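Local coordinates for sugar phosphate isomerase/epimerase (Parabacteroides distasonis, PDB 3L23), which binds a magnesium ion in a TIM barrel of the xylose isomerase-like family and is probably an isomerase or epimerase acting on sugars, at residues L17-L22 with E47-G52; S23-K28 with R283-G288; D216-V221 with S252-F257; H242-A247 with E275-P280. One frame throughout, in Å; residues are numbered along the deposited sequence. Where two conformers were deposited one is given.

How the contacts relate
Contact 1 is buried in the barrel; contacts 2, 3 and 4 are partly buried, contact 2 lying farthest from the chain's centre. Contact 1 is a parallel strand pairing; contact 4 follows two further strands into their loops. H242 of contact 4 is hydrogen-bonded to E47 of contact 1, so both serve the metal centre, to which contact 3 adds D216. The chemistry changes with place: backbone and amide bonds in contact 1, metal ligands, a salt bridge and waters in contact 4, apolar and selenium packing in contact 3, and a carboxylate on a helix start in contact 2. There Q285 is hydrogen-bonded to S21, E277 and M279, tying contact 2 to contacts 1 and 4.

Contact 1: residues L17-L22 with E47-G52; sequences LQIYSL and ELAGYG. With EDO (1,2-ethanediol), chain E.
Q18 lays its side-chain amide obliquely across the carboxylate arm of E47, the two flat groups turned 34° apart. NE2 gives both its hydrogens to the neighbouring strand: one to E47 OE1 at 2.8 Å, on the anti side of the carboxylate, the other to the carbonyl O of L48 at 3.2 Å, approached from above the carbonyl plane. The other end of the amide turns back to its own segment, where OE1 accepts from the backbone N of Y20 at 2.8 Å, on a lone pair. A glutamine suits this place because one amide both donates and accepts, and the bend at chi2 (48°) brings the amide over toward E47 and L48. With an alanine in its place, the L48 carbonyl and the N-H of Y20 are likely to lose these partners, and E47 one of its donors.

Beneath the amide runs a parallel pairing: E47 N donates to L17 O at 2.9 Å, and I19 N to E47 O at 3.0 Å. Past the bridge, apolar groups take over. I19 CD1 rests on L48, 4.1 Å from its CD2, while the small methyl of A49 sits against both Q18 OE1 and Y20 CB, 3.8 Å from the latter.

E47 also accepts from H242, a magnesium ligand, and so belongs to the second shell of the metal site. Strands 16-18 and 45-52 are the outer arms of a beta-alpha-beta unit whose crossover is helix 31-40; strand 74-79 flanks 45-52, strand 272-274 flanks 16-18, and L17 and L22 lean on helix 285-298.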
# COMPACT_ATOMS: atom_id res chain seq x y z
N LEU A 17 -5.79 9.35 1.89
CA LEU A 17 -4.98 9.60 0.69
C LEU A 17 -3.60 8.97 0.78
O LEU A 17 -2.87 9.20 1.77
CB LEU A 17 -4.77 11.10 0.45
CG LEU A 17 -4.09 11.61 -0.82
CD1 LEU A 17 -4.79 11.14 -2.13
CD2 LEU A 17 -3.92 13.15 -0.82
N GLN A 18 -3.21 8.23 -0.25
CA GLN A 18 -1.84 7.77 -0.39
C GLN A 18 -1.11 8.95 -1.05
O GLN A 18 -1.38 9.33 -2.21
CB GLN A 18 -1.77 6.47 -1.19
CG GLN A 18 -0.44 6.09 -1.80
CD GLN A 18 0.74 6.18 -0.86
OE1 GLN A 18 1.55 7.08 -1.00
NE2 GLN A 18 0.87 5.23 0.08
N ILE A 19 -0.21 9.56 -0.30
CA ILE A 19 0.38 10.81 -0.76
C ILE A 19 1.24 10.73 -2.03
O ILE A 19 1.52 11.77 -2.67
CB ILE A 19 1.20 11.52 0.36
CG1 ILE A 19 2.46 10.74 0.74
CG2 ILE A 19 0.30 11.76 1.60
CD1 ILE A 19 3.34 11.45 1.86
N TYR A 20 1.68 9.53 -2.41
CA TYR A 20 2.41 9.39 -3.67
C TYR A 20 1.56 9.88 -4.86
O TYR A 20 2.08 10.27 -5.87
CB TYR A 20 2.77 7.92 -3.88
CG TYR A 20 3.77 7.61 -4.97
CD1 TYR A 20 5.09 7.96 -4.83
CD2 TYR A 20 3.41 6.87 -6.07
CE1 TYR A 20 6.02 7.64 -5.81
CE2 TYR A 20 4.31 6.55 -7.05
CZ TYR A 20 5.61 6.92 -6.92
OH TYR A 20 6.54 6.57 -7.90
N SER A 21 0.26 9.88 -4.68
CA SER A 21 -0.68 10.41 -5.67
C SER A 21 -0.35 11.83 -6.09
O SER A 21 -0.62 12.20 -7.22
CB SER A 21 -2.10 10.41 -5.10
OG SER A 21 -2.48 9.08 -4.71
N LEU A 22 0.20 12.61 -5.19
CA LEU A 22 0.55 14.00 -5.46
C LEU A 22 1.96 14.20 -6.03
O LEU A 22 2.30 15.29 -6.46
CB LEU A 22 0.41 14.80 -4.17
CG LEU A 22 -0.99 14.81 -3.56
CD1 LEU A 22 -0.91 15.38 -2.14
CD2 LEU A 22 -1.93 15.61 -4.42
N GLU A 47 -1.65 7.97 4.08
CA GLU A 47 -0.69 6.89 4.00
C GLU A 47 0.53 7.49 3.32
O GLU A 47 0.42 8.08 2.21
CB GLU A 47 -1.24 5.75 3.20
CG GLU A 47 -0.27 4.54 3.12
CD GLU A 47 -0.94 3.42 2.39
OE1 GLU A 47 -1.16 3.57 1.16
OE2 GLU A 47 -1.29 2.40 3.05
N LEU A 48 1.68 7.36 3.99
CA LEU A 48 2.93 7.93 3.51
C LEU A 48 3.55 7.12 2.37
O LEU A 48 3.22 5.94 2.16
CB LEU A 48 3.94 7.99 4.66
CG LEU A 48 3.52 8.65 5.96
CD1 LEU A 48 4.65 8.54 7.00
CD2 LEU A 48 3.10 10.12 5.71
N ALA A 49 4.41 7.79 1.61
CA ALA A 49 5.33 7.16 0.70
C ALA A 49 6.58 7.96 0.86
O ALA A 49 6.54 9.09 1.37
CB ALA A 49 4.86 7.25 -0.73
N GLY A 50 7.71 7.39 0.48
CA GLY A 50 8.95 8.17 0.49
C GLY A 50 9.66 8.29 1.83
O GLY A 50 10.54 9.14 1.99
N TYR A 51 9.27 7.45 2.79
CA TYR A 51 10.03 7.35 4.03
C TYR A 51 11.46 6.82 3.75
O TYR A 51 11.64 5.88 2.97
CB TYR A 51 9.36 6.44 5.05
CG TYR A 51 10.33 5.99 6.13
CD1 TYR A 51 10.61 6.79 7.23
CD2 TYR A 51 11.03 4.78 6.01
CE1 TYR A 51 11.55 6.41 8.19
CE2 TYR A 51 11.95 4.38 6.97
CZ TYR A 51 12.20 5.20 8.06
OH TYR A 51 13.11 4.85 9.02
N GLY A 52 12.45 7.41 4.39
CA GLY A 52 13.78 6.84 4.41
C GLY A 52 14.66 7.56 5.40
O GLY A 52 14.68 8.77 5.40
C1 EDO E . 16.05 2.63 6.66
O1 EDO E . 15.45 2.58 7.95
C2 EDO E . 15.14 3.51 5.81
O2 EDO E . 15.85 4.11 4.73

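Contact 2: residues S23-K28 with R283-G288; sequences SQELYK and RTQFAG
E25 carries the polar part of this contact, its carboxylate reaching the first turn of helix 285-298. OE2 accepts from Q285 N at 2.9 Å and OE1 from F286 N at 3.0 Å, both on the syn side and both somewhat out of the carboxylate plane. The two oxygens thus grip successive backbone amides, which fixes the rotation of the group. Extension beyond CG (chi2 175°) gives the glutamate the length to span the gap from the loop. T284 is the N-cap, its OG1 accepting from a third amide of the same turn, A287 N, at 3.0 Å.

Van der Waals contacts lie alongside. The ring of F286 stands with its edge to the loop, CD2 3.8 Å from E25 CB and CE2 4.0 Å from L26 N. CB and CG of Q285 pass E25 OE2, while its amide turns away to S21, E277 and M279. F286 packs also on L22 and on helix 31-40.

A lysine in place of E25 would probably leave the amides of Q285 and F286 without their acceptor and set a positive charge against the positive end of the helix dipole. A carboxylate at this end is likely to be stabilised by the dipole, so hydrogen bonds, probably aided by charge, join the loop before helix 31-40 to the start of the chain's last helix.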
# COMPACT_ATOMS: atom_id res chain seq x y z
N SER A 23 2.77 13.14 -6.00
CA SER A 23 4.12 13.18 -6.53
C SER A 23 4.88 14.37 -5.90
O SER A 23 4.69 14.71 -4.69
CB SER A 23 4.07 13.22 -8.08
OG SER A 23 5.39 13.20 -8.65
N GLN A 24 5.74 15.01 -6.67
CA GLN A 24 6.49 16.11 -6.11
C GLN A 24 5.69 17.39 -5.94
O GLN A 24 6.20 18.32 -5.32
CB GLN A 24 7.79 16.34 -6.92
CG GLN A 24 8.77 15.12 -6.79
CD GLN A 24 9.13 14.75 -5.32
OE1 GLN A 24 9.79 15.52 -4.62
NE2 GLN A 24 8.72 13.55 -4.87
N GLU A 25 4.42 17.42 -6.37
CA GLU A 25 3.58 18.60 -6.13
C GLU A 25 3.38 18.89 -4.63
O GLU A 25 3.30 20.05 -4.21
CB GLU A 25 2.23 18.47 -6.85
CG GLU A 25 2.35 18.36 -8.38
CD GLU A 25 1.01 18.10 -9.05
OE1 GLU A 25 -0.05 18.55 -8.50
OE2 GLU A 25 1.05 17.50 -10.17
N LEU A 26 3.33 17.84 -3.83
CA LEU A 26 3.24 17.98 -2.38
C LEU A 26 4.45 18.73 -1.81
O LEU A 26 4.32 19.45 -0.83
CB LEU A 26 3.10 16.63 -1.71
CG LEU A 26 2.96 16.62 -0.17
CD1 LEU A 26 1.80 17.49 0.28
CD2 LEU A 26 2.88 15.15 0.35
N TYR A 27 5.63 18.58 -2.41
CA TYR A 27 6.84 19.16 -1.87
C TYR A 27 7.30 20.44 -2.56
O TYR A 27 8.29 21.05 -2.15
CB TYR A 27 7.96 18.10 -1.87
CG TYR A 27 7.60 16.90 -1.04
CD1 TYR A 27 7.78 16.91 0.34
CD2 TYR A 27 7.07 15.77 -1.63
CE1 TYR A 27 7.43 15.80 1.11
CE2 TYR A 27 6.68 14.67 -0.87
CZ TYR A 27 6.88 14.68 0.50
OH TYR A 27 6.52 13.57 1.22
N LYS A 28 6.56 20.88 -3.59
CA LYS A 28 6.87 22.12 -4.30
C LYS A 28 6.21 23.31 -3.63
O LYS A 28 5.01 23.33 -3.42
CB LYS A 28 6.40 22.02 -5.76
CG LYS A 28 6.51 23.33 -6.53
N ARG A 283 -3.17 17.28 -16.90
CA ARG A 283 -3.63 17.92 -15.69
C ARG A 283 -2.66 17.64 -14.54
O ARG A 283 -1.90 16.66 -14.56
CB ARG A 283 -5.02 17.43 -15.33
CG ARG A 283 -6.14 17.68 -16.35
CD ARG A 283 -7.43 17.07 -15.89
NE ARG A 283 -8.00 17.80 -14.77
CZ ARG A 283 -8.90 17.34 -13.90
NH1 ARG A 283 -9.32 16.09 -13.91
NH2 ARG A 283 -9.32 18.13 -12.95
N THR A 284 -2.72 18.48 -13.51
CA THR A 284 -1.92 18.24 -12.30
C THR A 284 -2.48 17.12 -11.44
O THR A 284 -3.65 16.76 -11.53
CB THR A 284 -1.84 19.50 -11.40
OG1 THR A 284 -3.14 19.82 -10.85
CG2 THR A 284 -1.21 20.65 -12.19
N GLN A 285 -1.63 16.55 -10.60
CA GLN A 285 -2.08 15.55 -9.63
C GLN A 285 -3.05 16.16 -8.61
O GLN A 285 -4.04 15.52 -8.22
CB GLN A 285 -0.90 14.92 -8.90
CG GLN A 285 0.12 14.18 -9.77
CD GLN A 285 -0.54 13.13 -10.65
OE1 GLN A 285 -0.54 13.29 -11.85
NE2 GLN A 285 -1.05 12.06 -10.05
N PHE A 286 -2.80 17.40 -8.17
CA PHE A 286 -3.73 18.04 -7.21
C PHE A 286 -5.14 18.13 -7.81
O PHE A 286 -6.12 17.90 -7.10
CB PHE A 286 -3.24 19.40 -6.71
CG PHE A 286 -2.52 19.35 -5.38
CD1 PHE A 286 -3.22 19.45 -4.17
CD2 PHE A 286 -1.14 19.23 -5.33
CE1 PHE A 286 -2.55 19.42 -2.95
CE2 PHE A 286 -0.47 19.19 -4.10
CZ PHE A 286 -1.21 19.30 -2.91
N ALA A 287 -5.23 18.48 -9.09
CA ALA A 287 -6.52 18.61 -9.77
C ALA A 287 -7.23 17.24 -9.80
O ALA A 287 -8.41 17.14 -9.47
CB ALA A 287 -6.34 19.22 -11.19
N GLY A 288 -6.53 16.19 -10.19
CA GLY A 288 -7.13 14.87 -10.24
C GLY A 288 -7.50 14.34 -8.87
O GLY A 288 -8.53 13.70 -8.71

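Contact 3: residues D216-V221 with S252-F257; sequences DVYWTV and SGMMNF. With MG (magnesium ion), chain B.
M255, a selenomethionine, hooks its tip over the first turn of helix 217-222. Its CE methyl lies 3.7 Å from V217 CG2 and 3.6 Å from the carbonyl O of V217, while SE sits 3.9 Å from V221 CG2 and 4.2 Å from Y218 CD1. Bends at chi2 (-43°) and chi3 (-61°), open to a flexible, unbranched chain, fold it so that selenium and methyl both meet the helix. The two valines, one turn apart, offer compact methyls on the same flank.

Around this apolar patch, neighbours set its parts in place. F257 has the CB of M255 over one face of its ring and V217 CG2 at its edge, and begins helix 257-267, whose I260 touches V217 and M255. Y218 forms a cation-pi contact with K244, and its hydroxyl is hydrogen-bonded to R246 in one conformer of the arginine. S252 OG accepts from M254 N at 3.0 Å, an ST turn that shapes the loop.

D216 is the N-cap of helix 217-222. Its OD1 caps W219 N at 3.0 Å, and its OD2 binds magnesium at 2.0 Å; with one oxygen engaged by the helix and the other by the metal, the carboxylate is fixed in rotation. H165, H242 and E275 complete the protein ligands. A metal carboxylate where a strand passes into its helix fits the TIM barrel, whose active sites lie at the C-terminal ends of the strands.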
# COMPACT_ATOMS: atom_id res chain seq x y z
N ASP A 216 -5.12 -3.54 -3.36
CA ASP A 216 -5.31 -2.43 -4.31
C ASP A 216 -6.33 -2.92 -5.32
O ASP A 216 -6.04 -3.82 -6.13
CB ASP A 216 -4.01 -2.02 -4.95
CG ASP A 216 -4.13 -0.82 -5.85
OD1 ASP A 216 -4.98 -0.86 -6.75
OD2 ASP A 216 -3.32 0.12 -5.69
N VAL A 217 -7.50 -2.31 -5.27
CA VAL A 217 -8.60 -2.85 -6.08
C VAL A 217 -8.33 -2.72 -7.58
O VAL A 217 -8.79 -3.57 -8.36
CB VAL A 217 -9.99 -2.25 -5.68
CG1 VAL A 217 -10.29 -2.60 -4.24
CG2 VAL A 217 -10.07 -0.73 -5.91
N TYR A 218 -7.69 -1.62 -8.02
CA TYR A 218 -7.41 -1.41 -9.43
C TYR A 218 -6.40 -2.45 -9.94
O TYR A 218 -6.59 -3.07 -11.01
CB TYR A 218 -6.83 -0.02 -9.67
CG TYR A 218 -6.29 0.22 -11.07
CD1 TYR A 218 -7.12 0.50 -12.16
CD2 TYR A 218 -4.90 0.17 -11.34
CE1 TYR A 218 -6.60 0.76 -13.41
CE2 TYR A 218 -4.41 0.42 -12.55
CZ TYR A 218 -5.25 0.71 -13.62
OH TYR A 218 -4.77 0.96 -14.86
N TRP A 219 -5.29 -2.60 -9.20
CA TRP A 219 -4.28 -3.51 -9.68
C TRP A 219 -4.75 -4.95 -9.63
O TRP A 219 -4.27 -5.79 -10.39
CB TRP A 219 -2.94 -3.32 -8.95
CG TRP A 219 -2.27 -2.07 -9.43
CD1 TRP A 219 -2.17 -0.90 -8.77
CD2 TRP A 219 -1.65 -1.87 -10.71
NE1 TRP A 219 -1.54 0.03 -9.54
CE2 TRP A 219 -1.18 -0.55 -10.73
CE3 TRP A 219 -1.43 -2.68 -11.82
CZ2 TRP A 219 -0.53 -0.00 -11.83
CZ3 TRP A 219 -0.75 -2.17 -12.91
CH2 TRP A 219 -0.33 -0.82 -12.93
N THR A 220 -5.70 -5.27 -8.77
CA THR A 220 -6.35 -6.61 -8.74
C THR A 220 -7.10 -6.87 -10.05
O THR A 220 -6.90 -7.90 -10.73
CB THR A 220 -7.27 -6.79 -7.49
OG1 THR A 220 -6.48 -6.54 -6.32
CG2 THR A 220 -7.84 -8.23 -7.42
N VAL A 221 -7.88 -5.88 -10.47
CA VAL A 221 -8.55 -5.96 -11.75
C VAL A 221 -7.54 -6.06 -12.93
O VAL A 221 -7.74 -6.83 -13.87
CB VAL A 221 -9.56 -4.79 -11.91
CG1 VAL A 221 -10.18 -4.75 -13.34
CG2 VAL A 221 -10.67 -4.87 -10.78
N SER A 252 -13.48 5.73 -16.31
CA SER A 252 -13.08 4.64 -17.19
C SER A 252 -14.21 3.63 -17.19
O SER A 252 -15.18 3.77 -16.43
CB SER A 252 -11.83 3.95 -16.66
OG SER A 252 -12.14 3.07 -15.62
N GLY A 253 -14.08 2.61 -18.01
CA GLY A 253 -15.03 1.50 -18.02
C GLY A 253 -14.74 0.39 -17.06
O GLY A 253 -15.45 -0.61 -17.03
N MSE A 254 -13.70 0.56 -16.24
CA MSE A 254 -13.18 -0.37 -15.30
C MSE A 254 -13.71 0.11 -13.90
O MSE A 254 -13.98 1.32 -13.71
CB MSE A 254 -11.62 -0.32 -15.39
CG MSE A 254 -11.04 0.24 -16.78
SE MSE A 254 -9.15 0.46 -16.96
CE MSE A 254 -8.77 -1.52 -17.07
N MSE A 255 -13.83 -0.78 -12.96
CA MSE A 255 -14.13 -0.51 -11.58
C MSE A 255 -15.63 -0.31 -11.30
O MSE A 255 -16.32 0.57 -11.86
CB MSE A 255 -13.34 0.67 -10.98
CG MSE A 255 -11.85 0.70 -11.35
SE MSE A 255 -10.98 -0.99 -11.26
CE MSE A 255 -11.31 -1.22 -9.41
N ASN A 256 -16.10 -1.21 -10.46
CA ASN A 256 -17.42 -1.12 -9.88
C ASN A 256 -17.25 -0.66 -8.42
O ASN A 256 -17.21 -1.48 -7.49
CB ASN A 256 -18.15 -2.46 -9.93
CG ASN A 256 -19.62 -2.32 -9.50
OD1 ASN A 256 -20.00 -1.34 -8.88
ND2 ASN A 256 -20.44 -3.28 -9.88
N PHE A 257 -17.14 0.64 -8.23
CA PHE A 257 -16.94 1.15 -6.86
C PHE A 257 -18.16 0.92 -5.93
O PHE A 257 -17.96 0.67 -4.74
CB PHE A 257 -16.51 2.61 -6.88
CG PHE A 257 -15.15 2.81 -7.44
CD1 PHE A 257 -14.04 2.18 -6.86
CD2 PHE A 257 -14.97 3.58 -8.58
CE1 PHE A 257 -12.77 2.40 -7.41
CE2 PHE A 257 -13.72 3.77 -9.13
CZ PHE A 257 -12.64 3.21 -8.53
MG MG B . -1.86 1.07 -4.75
O HOH W 1 -0.66 0.73 -6.48
O HOH W 2 0.18 2.10 -4.12

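Contact 4: residues H242-A247 with E275-P280; sequences HIKDRA and ELEQMP. With MG (magnesium ion), chain B.
H242 and E275 meet at the magnesium ion, ring and carboxylate turned 86° apart. H242 ND1 binds the metal at 2.3 Å and E275 OE1 at 2.0 Å; the glutamate reaches it with CG anti to the backbone N (chi1 -179°) and the chain extended beyond. Its other oxygen, OE2, accepts from a metal-bound water. The NE2 side of the imidazole belongs to E47, and D216 and H165 share the metal.

These ligands stand at the C-terminal ends of neighbouring parallel strands of the TIM barrel, where E275 N still donates to I243 O at 3.0 Å before the chains pass into loops.

K244 runs out extended as far as CE, passing E275 at a slant with CD 3.6 Å from OE1, until chi4 turns NZ aside. That turn brings the ammonium to D245 O at 2.9 Å and, in one conformer of E277, to E277 OE2 at 2.7 Å, a salt bridge met on the anti side of the carboxylate; a water is its third partner. Lysine suits the spot, its long methylene chain lying by E275 and its charge able to reach E277. Farther along, L276 CD1 lies against the carbonyl of A247, whose small CB packs on P280 CD at 4.0 Å.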
# COMPACT_ATOMS: atom_id res chain seq x y z
N HIS A 242 -6.66 -0.01 -1.16
CA HIS A 242 -6.43 1.13 -2.03
C HIS A 242 -7.59 1.23 -2.99
O HIS A 242 -7.95 0.24 -3.64
CB HIS A 242 -5.13 0.99 -2.83
CG HIS A 242 -3.93 1.51 -2.10
ND1 HIS A 242 -2.72 1.70 -2.74
CD2 HIS A 242 -3.75 1.84 -0.81
CE1 HIS A 242 -1.86 2.18 -1.85
NE2 HIS A 242 -2.46 2.27 -0.68
N ILE A 243 -8.19 2.42 -3.03
CA ILE A 243 -9.28 2.75 -3.95
C ILE A 243 -8.66 3.58 -5.07
O ILE A 243 -8.11 4.67 -4.85
CB ILE A 243 -10.42 3.53 -3.22
CG1 ILE A 243 -11.04 2.74 -2.05
CG2 ILE A 243 -11.54 4.00 -4.16
CD1 ILE A 243 -11.66 1.39 -2.39
N LYS A 244 -8.70 3.01 -6.27
CA LYS A 244 -7.96 3.50 -7.41
C LYS A 244 -8.70 3.14 -8.68
O LYS A 244 -9.36 2.09 -8.70
CB LYS A 244 -6.58 2.84 -7.45
CG LYS A 244 -5.66 3.39 -8.46
CD LYS A 244 -4.29 2.74 -8.49
CE LYS A 244 -3.45 3.40 -9.56
NZ LYS A 244 -4.05 3.37 -10.96
N ASP A 245 -8.56 3.96 -9.73
CA ASP A 245 -9.13 3.72 -11.06
C ASP A 245 -7.95 3.91 -12.04
O ASP A 245 -6.80 4.04 -11.59
CB ASP A 245 -10.30 4.71 -11.31
CG ASP A 245 -11.32 4.23 -12.34
OD1 ASP A 245 -10.97 3.48 -13.30
OD2 ASP A 245 -12.49 4.69 -12.24
N ARG A 246 -8.21 3.91 -13.34
CA ARG A 246 -7.18 4.24 -14.33
C ARG A 246 -6.64 5.64 -14.07
O ARG A 246 -5.41 5.88 -14.09
CB ARG A 246 -7.76 4.12 -15.72
CG ARG A 246 -6.90 4.61 -16.87
CD ARG A 246 -5.52 4.03 -16.92
NE ARG A 246 -5.49 2.57 -16.99
CZ ARG A 246 -5.52 1.82 -18.09
NH1 ARG A 246 -5.65 2.34 -19.30
NH2 ARG A 246 -5.42 0.51 -17.96
N ALA A 247 -7.57 6.56 -13.82
CA ALA A 247 -7.25 7.96 -13.48
C ALA A 247 -8.32 8.49 -12.54
O ALA A 247 -8.51 7.92 -11.49
CB ALA A 247 -7.12 8.82 -14.74
N GLU A 275 -5.78 6.47 -4.29
CA GLU A 275 -4.56 6.52 -5.06
C GLU A 275 -4.82 6.98 -6.47
O GLU A 275 -5.85 6.62 -7.08
CB GLU A 275 -3.90 5.15 -5.06
CG GLU A 275 -2.61 5.19 -5.84
CD GLU A 275 -1.79 3.94 -5.69
OE1 GLU A 275 -2.34 2.88 -5.43
OE2 GLU A 275 -0.56 4.03 -5.87
N LEU A 276 -3.91 7.80 -7.00
CA LEU A 276 -4.01 8.32 -8.37
C LEU A 276 -2.63 8.27 -9.01
O LEU A 276 -1.69 8.84 -8.47
CB LEU A 276 -4.54 9.76 -8.33
CG LEU A 276 -4.74 10.46 -9.65
CD1 LEU A 276 -5.89 9.78 -10.39
CD2 LEU A 276 -4.91 11.97 -9.48
N GLU A 277 -2.47 7.58 -10.13
CA GLU A 277 -1.17 7.58 -10.79
C GLU A 277 -1.07 8.82 -11.69
O GLU A 277 -1.96 9.67 -11.67
CB GLU A 277 -0.82 6.21 -11.44
CG GLU A 277 -1.57 5.70 -12.62
CD GLU A 277 -1.15 4.23 -12.86
OE1 GLU A 277 0.04 3.99 -13.19
OE2 GLU A 277 -1.98 3.33 -12.66
N GLN A 278 0.04 8.98 -12.40
CA GLN A 278 0.27 10.13 -13.22
C GLN A 278 -0.90 10.42 -14.15
O GLN A 278 -1.36 9.54 -14.87
CB GLN A 278 1.53 9.91 -14.05
CG GLN A 278 1.78 10.93 -15.09
CD GLN A 278 1.98 12.31 -14.54
OE1 GLN A 278 2.77 12.49 -13.61
NE2 GLN A 278 1.30 13.30 -15.14
N MSE A 279 -1.40 11.63 -14.10
CA MSE A 279 -2.52 12.00 -14.97
C MSE A 279 -2.11 11.85 -16.44
O MSE A 279 -1.03 12.30 -16.84
CB MSE A 279 -3.02 13.41 -14.64
CG MSE A 279 -3.75 13.51 -13.30
SE MSE A 279 -5.43 12.60 -13.22
CE MSE A 279 -6.50 13.95 -14.12
N PRO A 280 -2.95 11.19 -17.24
CA PRO A 280 -2.62 10.98 -18.65
C PRO A 280 -2.96 12.14 -19.58
O PRO A 280 -2.55 12.12 -20.75
CB PRO A 280 -3.51 9.79 -19.03
CG PRO A 280 -4.73 9.99 -18.26
CD PRO A 280 -4.26 10.59 -16.90
MG MG B . -1.86 1.07 -4.75
O HOH W 3 -4.86 6.15 -11.11
O HOH W 4 -7.09 6.47 -9.47
O HOH W 5 -3.61 7.54 -15.45
O HOH W 2 0.18 2.10 -4.12
O HOH W 1 -0.66 0.73 -6.48